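PDB 4KSA: malonyl-CoA decarboxylase from Rhodopseudomonas palustris, which probably catalyses the decarboxylation of malonyl-CoA to acetyl-CoA and carbon dioxide. Local coordinates for residues A[133-137]-A[222-226]; A[139-144]-A[157-161]; A[235-239]-A[255-260]; A[240-244]-A[392-398]. All blocks are in the same frame, centred on the assembly; numbering follows the deposited sequence.

Contact 1. Residues A[133-137]-A[222-226]; sequences TAALV and PRLVD
L224 sets its CD2 methyl against T133 and A134 near the start of helix 132-146, and most of the contact is apolar. L224 CD2 lies 3.6 Å from T133 CG2. The same methyl is also 3.6 Å from A134 CA, with A134 CB beside it at 4.0 Å, so one branch of the leucine rests on both the threonine methyl and the helix backbone. The other branch, CD1, reaches one turn further along and meets V137 CG2 at 4.2 Å. With chi2 at 179°, CD1 continues away from CA toward V137 while CD2 turns to T133 and A134. The T133 methyl meets it because CG2 lies anti to the backbone N (chi1 of OG1 -61°).

Polar atoms contribute only van der Waals contact between the segments. R223 O comes near the T133 side chain, 3.7 Å from CB, but the geometry gives no hydrogen bond there. The threonine hydroxyl OG1 is instead bonded to N127, while R223 NE makes a weak bond to the carbonyl of W167. The arginine also makes a cation-pi contact with F172 of the second subunit.

Helix 132-146 belongs to the N-terminal family region and the loop between strands 214-220 and 230-237 to the C-terminal one, so the two parts of the chain meet here mainly through methyl groups. Since the T133 hydroxyl is bonded within the N-terminal side and the R223 side chain has partners beyond these segments, the join between them probably depends on fit and exclusion of water more than on directed bonds.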
loop_
_atom_site.group_PDB
_atom_site.type_symbol
_atom_site.label_atom_id
_atom_site.label_comp_id
_atom_site.label_asym_id
_atom_site.label_seq_id
_atom_site.Cartn_x
_atom_site.Cartn_y
_atom_site.Cartn_z
ATOM N N THR A 133 21.072 11.393 7.987
ATOM C CA THR A 133 20.392 12.659 7.775
ATOM C C THR A 133 19.875 13.254 9.072
ATOM O O THR A 133 20.048 14.446 9.332
ATOM C CB THR A 133 19.230 12.505 6.814
ATOM O OG1 THR A 133 19.728 12.051 5.555
ATOM C CG2 THR A 133 18.527 13.834 6.613
ATOM N N ALA A 134 19.239 12.424 9.889
ATOM C CA ALA A 134 18.695 12.891 11.157
ATOM C C ALA A 134 19.823 13.431 12.033
ATOM O O ALA A 134 19.699 14.481 12.653
ATOM C CB ALA A 134 17.966 11.758 11.863
ATOM N N ALA A 135 20.929 12.704 12.074
ATOM C CA ALA A 135 22.068 13.123 12.866
ATOM C C ALA A 135 22.624 14.446 12.311
ATOM O O ALA A 135 22.992 15.340 13.074
ATOM C CB ALA A 135 23.123 12.035 12.846
ATOM N N LEU A 136 22.680 14.577 10.985
ATOM C CA LEU A 136 23.184 15.801 10.388
ATOM C C LEU A 136 22.288 16.984 10.699
ATOM O O LEU A 136 22.764 18.106 10.817
ATOM C CB LEU A 136 23.322 15.669 8.872
ATOM C CG LEU A 136 24.655 15.177 8.302
ATOM C CD1 LEU A 136 25.813 15.985 8.882
ATOM C CD2 LEU A 136 24.833 13.739 8.635
ATOM N N VAL A 137 20.992 16.749 10.824
ATOM C CA VAL A 137 20.088 17.843 11.130
ATOM C C VAL A 137 20.353 18.298 12.553
ATOM O O VAL A 137 20.387 19.502 12.840
ATOM C CB VAL A 137 18.605 17.426 10.996
ATOM C CG1 VAL A 137 17.693 18.522 11.552
ATOM C CG2 VAL A 137 18.281 17.152 9.526
ATOM N N PRO A 222 10.688 11.802 2.775
ATOM C CA PRO A 222 11.394 10.527 2.943
ATOM C C PRO A 222 12.786 10.610 3.593
ATOM O O PRO A 222 13.242 9.624 4.163
ATOM C CB PRO A 222 11.437 9.961 1.516
ATOM C CG PRO A 222 11.354 11.189 0.629
ATOM C CD PRO A 222 10.358 12.057 1.357
ATOM N N ARG A 223 13.456 11.769 3.518
ATOM C CA ARG A 223 14.793 11.921 4.113
ATOM C C ARG A 223 14.776 11.733 5.616
ATOM O O ARG A 223 15.752 11.273 6.184
ATOM C CB ARG A 223 15.403 13.299 3.825
ATOM C CG ARG A 223 15.888 13.513 2.415
ATOM C CD ARG A 223 17.079 12.639 2.064
ATOM N NE ARG A 223 17.523 12.919 0.702
ATOM C CZ ARG A 223 18.725 12.612 0.226
ATOM N NH1 ARG A 223 19.034 12.913 -1.032
ATOM N NH2 ARG A 223 19.614 12.009 1.010
ATOM N N LEU A 224 13.681 12.127 6.253
ATOM C CA LEU A 224 13.530 11.996 7.686
ATOM C C LEU A 224 12.262 11.218 7.944
ATOM O O LEU A 224 11.204 11.780 8.228
ATOM C CB LEU A 224 13.434 13.362 8.343
ATOM C CG LEU A 224 14.694 14.210 8.286
ATOM C CD1 LEU A 224 14.421 15.539 8.959
ATOM C CD2 LEU A 224 15.848 13.477 8.976
ATOM N N VAL A 225 12.395 9.908 7.821
ATOM C CA VAL A 225 11.312 8.971 8.019
ATOM C C VAL A 225 10.546 9.149 9.326
ATOM O O VAL A 225 11.143 9.336 10.375
ATOM C CB VAL A 225 11.846 7.523 7.926
ATOM C CG1 VAL A 225 10.966 6.579 8.746
ATOM C CG2 VAL A 225 11.866 7.089 6.443
ATOM N N ASP A 226 9.219 9.084 9.220
ATOM C CA ASP A 226 8.308 9.218 10.344
ATOM C C ASP A 226 8.391 10.552 11.038
ATOM O O ASP A 226 7.874 10.710 12.127
ATOM C CB ASP A 226 8.566 8.106 11.371
ATOM C CG ASP A 226 7.991 6.761 10.937
ATOM O OD1 ASP A 226 8.391 5.724 11.517
ATOM O OD2 ASP A 226 7.138 6.745 10.026
#

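Contact 2. Residues A[139-144]-A[157-161]; sequences MREAVL and DDDFV
R140 grips D157 side-on, with NE and NH1 both converging on the single oxygen OD2. The NE to OD2 distance is 2.7 Å, and NH1 to the same OD2 is 2.8 Å. NE meets this oxygen nearly along its C-O axis, whereas NH1 comes in on the syn lone pair of OD2; a further NH1 bond to OD1 is weak. The guanidinium and carboxylate planes lie only 5° apart, so the salt bridge is nearly flat. L144 CD1 sits over the centre of one guanidinium face, 3.6 Å above its plane. The remaining nitrogen of the same guanidinium, NH2, donates to the carbonyls of A276 and G274, which helps fix its rotation.

The aliphatic part of R140 packs on F160. Its CG is 3.7 Å from F160 CB, and its CB stands over one ring face, offset toward the rim. The chain bends at chi2 (-137°) as it passes the phenylalanine on its way to D157. V143 adds apolar contact through CG1 to F160 CE2 at 4.2 Å.

Helices 132-146 and 154-167 form a near-antiparallel pair: the local axes cross at -146° and approach to 10.5 Å. Selenomethionine M139 packs on F77, L78 and L81 of helix 71-83 and Y66 of helix 52-68, linking the pair to the preceding helices.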
loop_
_atom_site.group_PDB
_atom_site.type_symbol
_atom_site.label_atom_id
_atom_site.label_comp_id
_atom_site.label_asym_id
_atom_site.label_seq_id
_atom_site.Cartn_x
_atom_site.Cartn_y
_atom_site.Cartn_z
HETATM N N MSE A 139 23.092 17.958 14.131
HETATM C CA MSE A 139 24.406 18.595 14.119
HETATM C C MSE A 139 24.305 20.024 13.578
HETATM O O MSE A 139 24.965 20.934 14.061
HETATM C CB MSE A 139 25.373 17.769 13.263
HETATM C CG MSE A 139 26.825 18.293 13.238
HETATM SE SE MSE A 139 28.073 17.042 12.403
HETATM C CE MSE A 139 28.580 18.052 10.859
ATOM N N ARG A 140 23.466 20.221 12.576
ATOM C CA ARG A 140 23.306 21.541 12.022
ATOM C C ARG A 140 22.630 22.425 13.068
ATOM O O ARG A 140 22.888 23.619 13.160
ATOM C CB ARG A 140 22.472 21.471 10.743
ATOM C CG ARG A 140 22.621 22.703 9.871
ATOM C CD ARG A 140 21.290 23.173 9.310
ATOM N NE ARG A 140 21.430 24.541 8.838
ATOM C CZ ARG A 140 20.428 25.333 8.495
ATOM N NH1 ARG A 140 20.685 26.568 8.087
ATOM N NH2 ARG A 140 19.180 24.901 8.561
ATOM N N GLU A 141 21.756 21.830 13.863
ATOM C CA GLU A 141 21.073 22.579 14.917
ATOM C C GLU A 141 22.131 23.151 15.877
ATOM O O GLU A 141 22.024 24.292 16.326
ATOM C CB GLU A 141 20.119 21.657 15.673
ATOM C CG GLU A 141 19.358 22.315 16.794
ATOM C CD GLU A 141 18.462 21.329 17.544
ATOM O OE1 GLU A 141 17.922 21.715 18.601
ATOM O OE2 GLU A 141 18.287 20.171 17.076
ATOM N N ALA A 142 23.153 22.342 16.163
ATOM C CA ALA A 142 24.254 22.718 17.037
ATOM C C ALA A 142 25.052 23.880 16.465
ATOM O O ALA A 142 25.324 24.851 17.165
ATOM C CB ALA A 142 25.171 21.534 17.253
ATOM N N VAL A 143 25.435 23.796 15.197
ATOM C CA VAL A 143 26.196 24.900 14.647
ATOM C C VAL A 143 25.308 26.147 14.621
ATOM O O VAL A 143 25.795 27.254 14.812
ATOM C CB VAL A 143 26.792 24.572 13.237
ATOM C CG1 VAL A 143 26.390 23.191 12.814
ATOM C CG2 VAL A 143 26.372 25.614 12.215
ATOM N N LEU A 144 24.004 25.978 14.410
ATOM C CA LEU A 144 23.123 27.143 14.394
ATOM C C LEU A 144 23.103 27.786 15.766
ATOM O O LEU A 144 23.072 29.009 15.885
ATOM C CB LEU A 144 21.693 26.768 13.984
ATOM C CG LEU A 144 21.504 26.735 12.465
ATOM C CD1 LEU A 144 20.160 26.152 12.062
ATOM C CD2 LEU A 144 21.651 28.139 11.956
ATOM N N ASP A 157 27.610 26.532 8.242
ATOM C CA ASP A 157 26.182 26.464 8.041
ATOM C C ASP A 157 25.833 26.609 6.565
ATOM O O ASP A 157 24.870 26.006 6.088
ATOM C CB ASP A 157 25.472 27.554 8.826
ATOM C CG ASP A 157 23.974 27.520 8.617
ATOM O OD1 ASP A 157 23.382 28.547 8.192
ATOM O OD2 ASP A 157 23.389 26.449 8.866
ATOM N N ASP A 158 26.611 27.409 5.847
ATOM C CA ASP A 158 26.347 27.614 4.431
ATOM C C ASP A 158 26.522 26.325 3.641
ATOM O O ASP A 158 25.837 26.109 2.641
ATOM C CB ASP A 158 27.254 28.710 3.853
ATOM C CG ASP A 158 26.812 30.118 4.244
ATOM O OD1 ASP A 158 27.438 31.084 3.751
ATOM O OD2 ASP A 158 25.855 30.266 5.036
ATOM N N ASP A 159 27.426 25.462 4.081
ATOM C CA ASP A 159 27.626 24.211 3.368
ATOM C C ASP A 159 26.497 23.234 3.666
ATOM O O ASP A 159 26.086 22.460 2.796
ATOM C CB ASP A 159 28.985 23.602 3.729
ATOM C CG ASP A 159 30.139 24.340 3.071
ATOM O OD1 ASP A 159 31.225 24.434 3.684
ATOM O OD2 ASP A 159 29.955 24.823 1.931
ATOM N N PHE A 160 25.992 23.277 4.895
ATOM C CA PHE A 160 24.895 22.409 5.288
ATOM C C PHE A 160 23.666 22.745 4.462
ATOM O O PHE A 160 22.973 21.859 3.981
ATOM C CB PHE A 160 24.574 22.585 6.777
ATOM C CG PHE A 160 25.377 21.700 7.675
ATOM C CD1 PHE A 160 25.014 20.379 7.867
ATOM C CD2 PHE A 160 26.503 22.183 8.329
ATOM C CE1 PHE A 160 25.753 19.546 8.702
ATOM C CE2 PHE A 160 27.246 21.359 9.163
ATOM C CZ PHE A 160 26.864 20.040 9.347
ATOM N N VAL A 161 23.403 24.037 4.306
ATOM C CA VAL A 161 22.253 24.497 3.548
ATOM C C VAL A 161 22.359 24.079 2.078
ATOM O O VAL A 161 21.363 23.708 1.471
ATOM C CB VAL A 161 22.090 26.038 3.672
ATOM C CG1 VAL A 161 20.953 26.540 2.779
ATOM C CG2 VAL A 161 21.794 26.404 5.116
#

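Contact 3. Residues A[235-239]-A[255-260]; sequences ALTKD and IAASDA
L236 and A260 meet through their CB atoms, 3.7 Å apart, where the end of strand 230-237 passes the loop that leads into strand 262-270. A260 CB also lies 3.5 Å from T237 O, so this small methyl nestles against the strand's backbone as well as its side chain. At the far end of the leucine side chain, L236 CD2 comes to 4.3 Å from A257 CB.

I255 approaches from another direction and touches with the end of its chain. Its CD1 is 3.6 Å from L236 O, and the same methyl is 3.9 Å from K238 CE. The reach follows from the torsions: CG1 takes the crowded position between backbone N and carbonyl carbon (chi1 73°), and an extended chi2 of 178° then sends CD1 straight out to the strand. K238 and I255 run past one another in opposite directions and touch where CE meets CD1. K238 CG also lies 3.8 Å from D259 O.

In the next shell, a backbone bond from D259 N to A256 O (2.9 Å) closes a turn over residues 256-259. N298 holds that turn from outside, its ND2 donating to A257 O and weakly to A260 O. T237 is anchored by backbone bonds to T261 and T262, and L236 by one to D213.

Strands 230-237 and 262-270 are antiparallel neighbours, and the contact folds their long, helix-containing connection back on the strand end. The mixed sheet, with neighbouring strands 214-220, 230-237 and 262-270 antiparallel and 262-270 parallel to 301-304, is consistent with the GNAT-like fold of the C-terminal region.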
loop_
_atom_site.group_PDB
_atom_site.type_symbol
_atom_site.label_atom_id
_atom_site.label_comp_id
_atom_site.label_asym_id
_atom_site.label_seq_id
_atom_site.Cartn_x
_atom_site.Cartn_y
_atom_site.Cartn_z
ATOM N N ALA A 235 -8.911 24.696 12.827
ATOM C CA ALA A 235 -10.176 24.669 13.568
ATOM C C ALA A 235 -11.337 24.831 12.584
ATOM O O ALA A 235 -11.320 25.733 11.747
ATOM C CB ALA A 235 -10.204 25.789 14.601
ATOM N N LEU A 236 -12.320 23.935 12.667
ATOM C CA LEU A 236 -13.498 24.005 11.802
ATOM C C LEU A 236 -14.529 24.928 12.446
ATOM O O LEU A 236 -14.949 24.705 13.589
ATOM C CB LEU A 236 -14.102 22.617 11.602
ATOM C CG LEU A 236 -13.394 21.656 10.644
ATOM C CD1 LEU A 236 -12.343 22.409 9.832
ATOM C CD2 LEU A 236 -12.784 20.505 11.447
ATOM N N THR A 237 -14.938 25.963 11.716
ATOM C CA THR A 237 -15.888 26.929 12.266
ATOM C C THR A 237 -16.891 27.520 11.268
ATOM O O THR A 237 -16.918 27.164 10.083
ATOM C CB THR A 237 -15.151 28.117 12.900
ATOM O OG1 THR A 237 -14.563 28.912 11.860
ATOM C CG2 THR A 237 -14.055 27.628 13.852
ATOM N N LYS A 238 -17.706 28.447 11.771
ATOM C CA LYS A 238 -18.725 29.121 10.963
ATOM C C LYS A 238 -18.476 30.634 10.839
ATOM O O LYS A 238 -19.379 31.392 10.480
ATOM C CB LYS A 238 -20.114 28.856 11.564
ATOM C CG LYS A 238 -20.680 27.476 11.234
ATOM C CD LYS A 238 -21.936 27.143 12.044
ATOM C CE LYS A 238 -21.590 26.752 13.475
ATOM N NZ LYS A 238 -22.749 26.156 14.199
ATOM N N ASP A 239 -17.244 31.063 11.113
ATOM C CA ASP A 239 -16.876 32.477 11.047
ATOM C C ASP A 239 -15.367 32.627 11.243
ATOM O O ASP A 239 -14.768 31.891 12.020
ATOM C CB ASP A 239 -17.570 33.232 12.173
ATOM C CG ASP A 239 -17.067 32.795 13.541
ATOM O OD1 ASP A 239 -17.131 31.579 13.834
ATOM O OD2 ASP A 239 -16.601 33.659 14.317
ATOM N N ILE A 255 -18.533 21.645 17.117
ATOM C CA ILE A 255 -19.574 21.586 16.106
ATOM C C ILE A 255 -19.233 20.475 15.127
ATOM O O ILE A 255 -18.066 20.161 14.927
ATOM C CB ILE A 255 -19.691 22.921 15.337
ATOM C CG1 ILE A 255 -18.505 23.096 14.382
ATOM C CG2 ILE A 255 -19.741 24.078 16.327
ATOM C CD1 ILE A 255 -18.562 24.359 13.535
ATOM N N ALA A 256 -20.249 19.862 14.533
ATOM C CA ALA A 256 -20.009 18.796 13.579
ATOM C C ALA A 256 -19.224 19.407 12.432
ATOM O O ALA A 256 -19.528 20.510 11.982
ATOM C CB ALA A 256 -21.319 18.230 13.082
ATOM N N ALA A 257 -18.207 18.685 11.974
ATOM C CA ALA A 257 -17.343 19.145 10.894
ATOM C C ALA A 257 -18.113 19.442 9.619
ATOM O O ALA A 257 -17.701 20.276 8.809
ATOM C CB ALA A 257 -16.256 18.103 10.623
ATOM N N SER A 258 -19.231 18.751 9.437
ATOM C CA SER A 258 -20.048 18.947 8.251
ATOM C C SER A 258 -20.793 20.276 8.327
ATOM O O SER A 258 -21.121 20.866 7.299
ATOM C CB SER A 258 -21.031 17.786 8.107
ATOM O OG SER A 258 -21.656 17.493 9.345
ATOM N N ASP A 259 -21.047 20.741 9.550
ATOM C CA ASP A 259 -21.749 22.008 9.786
ATOM C C ASP A 259 -20.859 23.225 9.543
ATOM O O ASP A 259 -21.337 24.301 9.187
ATOM C CB ASP A 259 -22.271 22.073 11.227
ATOM C CG ASP A 259 -23.445 21.140 11.472
ATOM O OD1 ASP A 259 -23.842 20.985 12.650
ATOM O OD2 ASP A 259 -23.978 20.569 10.494
ATOM N N ALA A 260 -19.560 23.054 9.749
ATOM C CA ALA A 260 -18.621 24.150 9.570
ATOM C C ALA A 260 -18.575 24.666 8.138
ATOM O O ALA A 260 -18.868 23.934 7.195
ATOM C CB ALA A 260 -17.221 23.713 10.024
#

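Contact 4. Residues A[240-244]-A[392-398]; sequences SPAAI and RLNFLGD
The carbonyl oxygen S240 O is approached by both terminal nitrogens of R392, NH2 at 3.4 Å and NH1 at 3.5 Å. Both bonds are weak, although the oxygen lies near the guanidinium plane at its edge. NH2 also makes a weak bond to P241 O, whose firmer partner is the ND2 of N413. A bond within its own strand helps orient the guanidinium: R392 NH2 donates to N394 OD1 at 3.2 Å, in the carbonyl plane and on a lone pair, with a fairly straight N-H...O angle of 163°. N394 ND2 in turn bonds to N413 OD1, so N413 of the adjoining strand 411-416 bonds to both segments.

Strand 389-394, the outermost at this end of the mixed sheet, runs straight into a type II beta turn from N394 to G397. The loop 240-244, arriving from strand 230-237, docks on that turn.

A242 O lies 3.2 Å from G397 CA. G397 O then faces the next residues, with a CA-H...O contact from A243 CA (3.3 Å) and a weak bond from I244 N (3.5 Å). I244 CD1 packs obliquely on D398 CB at 3.6 Å, while D398 OD2 is bonded to S400 OG.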
loop_
_atom_site.group_PDB
_atom_site.type_symbol
_atom_site.label_atom_id
_atom_site.label_comp_id
_atom_site.label_asym_id
_atom_site.label_seq_id
_atom_site.Cartn_x
_atom_site.Cartn_y
_atom_site.Cartn_z
ATOM N N SER A 240 -14.772 33.598 10.559
ATOM C CA SER A 240 -13.342 33.877 10.660
ATOM C C SER A 240 -13.038 34.703 11.926
ATOM O O SER A 240 -13.075 35.925 11.885
ATOM C CB SER A 240 -12.904 34.665 9.427
ATOM O OG SER A 240 -13.478 34.113 8.254
ATOM N N PRO A 241 -12.689 34.050 13.050
ATOM C CA PRO A 241 -12.394 34.758 14.306
ATOM C C PRO A 241 -11.377 35.898 14.329
ATOM O O PRO A 241 -10.617 36.134 13.385
ATOM C CB PRO A 241 -11.994 33.629 15.255
ATOM C CG PRO A 241 -11.360 32.647 14.338
ATOM C CD PRO A 241 -12.323 32.628 13.171
ATOM N N ALA A 242 -11.378 36.605 15.449
ATOM C CA ALA A 242 -10.478 37.721 15.626
ATOM C C ALA A 242 -9.704 37.545 16.928
ATOM O O ALA A 242 -8.811 38.331 17.236
ATOM C CB ALA A 242 -11.267 39.023 15.637
ATOM N N ALA A 243 -10.040 36.510 17.690
ATOM C CA ALA A 243 -9.347 36.246 18.946
ATOM C C ALA A 243 -9.199 34.738 19.161
ATOM O O ALA A 243 -10.125 33.979 18.883
ATOM C CB ALA A 243 -10.103 36.879 20.108
ATOM N N ILE A 244 -8.032 34.316 19.649
ATOM C CA ILE A 244 -7.763 32.897 19.880
ATOM C C ILE A 244 -8.423 32.310 21.113
ATOM O O ILE A 244 -8.901 31.176 21.080
ATOM C CB ILE A 244 -6.231 32.586 19.981
ATOM C CG1 ILE A 244 -5.469 33.813 20.485
ATOM C CG2 ILE A 244 -5.701 32.081 18.648
ATOM C CD1 ILE A 244 -5.713 34.145 21.935
ATOM N N ARG A 392 -7.321 41.126 7.619
ATOM C CA ARG A 392 -7.833 41.910 8.732
ATOM C C ARG A 392 -6.887 41.964 9.913
ATOM O O ARG A 392 -6.207 40.997 10.203
ATOM C CB ARG A 392 -9.190 41.368 9.187
ATOM C CG ARG A 392 -9.380 41.367 10.704
ATOM C CD ARG A 392 -10.824 41.571 11.095
ATOM N NE ARG A 392 -11.722 40.706 10.347
ATOM C CZ ARG A 392 -12.129 39.502 10.743
ATOM N NH1 ARG A 392 -12.952 38.796 9.969
ATOM N NH2 ARG A 392 -11.727 39.012 11.913
ATOM N N LEU A 393 -6.865 43.101 10.600
ATOM C CA LEU A 393 -6.010 43.289 11.767
ATOM C C LEU A 393 -6.885 43.147 13.003
ATOM O O LEU A 393 -7.868 43.855 13.147
ATOM C CB LEU A 393 -5.361 44.672 11.717
ATOM C CG LEU A 393 -4.685 45.028 10.389
ATOM C CD1 LEU A 393 -3.986 46.369 10.505
ATOM C CD2 LEU A 393 -3.679 43.957 10.026
ATOM N N ASN A 394 -6.534 42.235 13.899
ATOM C CA ASN A 394 -7.350 42.010 15.080
ATOM C C ASN A 394 -6.793 42.603 16.353
ATOM O O ASN A 394 -6.088 41.924 17.098
ATOM C CB ASN A 394 -7.569 40.513 15.287
ATOM C CG ASN A 394 -8.248 39.860 14.112
ATOM O OD1 ASN A 394 -9.370 40.215 13.756
ATOM N ND2 ASN A 394 -7.569 38.904 13.491
ATOM N N PHE A 395 -7.127 43.863 16.618
ATOM C CA PHE A 395 -6.660 44.525 17.829
ATOM C C PHE A 395 -7.073 43.679 19.036
ATOM O O PHE A 395 -8.206 43.200 19.108
ATOM C CB PHE A 395 -7.276 45.927 17.948
ATOM C CG PHE A 395 -6.705 46.740 19.079
ATOM C CD1 PHE A 395 -5.443 47.324 18.966
ATOM C CD2 PHE A 395 -7.397 46.874 20.276
ATOM C CE1 PHE A 395 -4.879 48.023 20.034
ATOM C CE2 PHE A 395 -6.836 47.571 21.350
ATOM C CZ PHE A 395 -5.578 48.145 21.227
ATOM N N LEU A 396 -6.145 43.489 19.969
ATOM C CA LEU A 396 -6.407 42.710 21.177
ATOM C C LEU A 396 -6.982 41.316 20.934
ATOM O O LEU A 396 -7.895 40.881 21.628
ATOM C CB LEU A 396 -7.328 43.496 22.110
ATOM C CG LEU A 396 -6.630 44.614 22.888
ATOM C CD1 LEU A 396 -7.615 45.389 23.759
ATOM C CD2 LEU A 396 -5.554 43.976 23.744
ATOM N N GLY A 397 -6.438 40.614 19.947
ATOM C CA GLY A 397 -6.904 39.271 19.669
ATOM C C GLY A 397 -6.331 38.289 20.681
ATOM O O GLY A 397 -6.971 37.296 21.032
ATOM N N ASP A 398 -5.124 38.567 21.162
ATOM C CA ASP A 398 -4.486 37.690 22.132
ATOM C C ASP A 398 -3.912 38.471 23.311
ATOM O O ASP A 398 -2.865 39.110 23.199
ATOM C CB ASP A 398 -3.380 36.884 21.443
ATOM C CG ASP A 398 -2.613 36.002 22.404
ATOM O OD1 ASP A 398 -3.255 35.386 23.283
ATOM O OD2 ASP A 398 -1.373 35.915 22.275
#

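Contacts 1 and 2 share helix 132-146 and touch directly, L136 CD1 meeting F160 CE1 at 3.6 Å; along the chain, contact 2 is nested within the loop that contact 1 closes. They are also the pair nearer the metal: a bound magnesium ion lies about 11 Å from the side chain of V161 and about 13 Å from that of R223, and H162, which binds magnesium in this protein though no ion is bound to it in this chain, directly follows contact 2. Contacts 3 and 4 lie across the chain's centre from contact 2, with contact 4 centred about 37 Å from it. Their segments adjoin at 239-240 and alternate in sequence, their centres are about 18 Å apart, and both reach the same sheet.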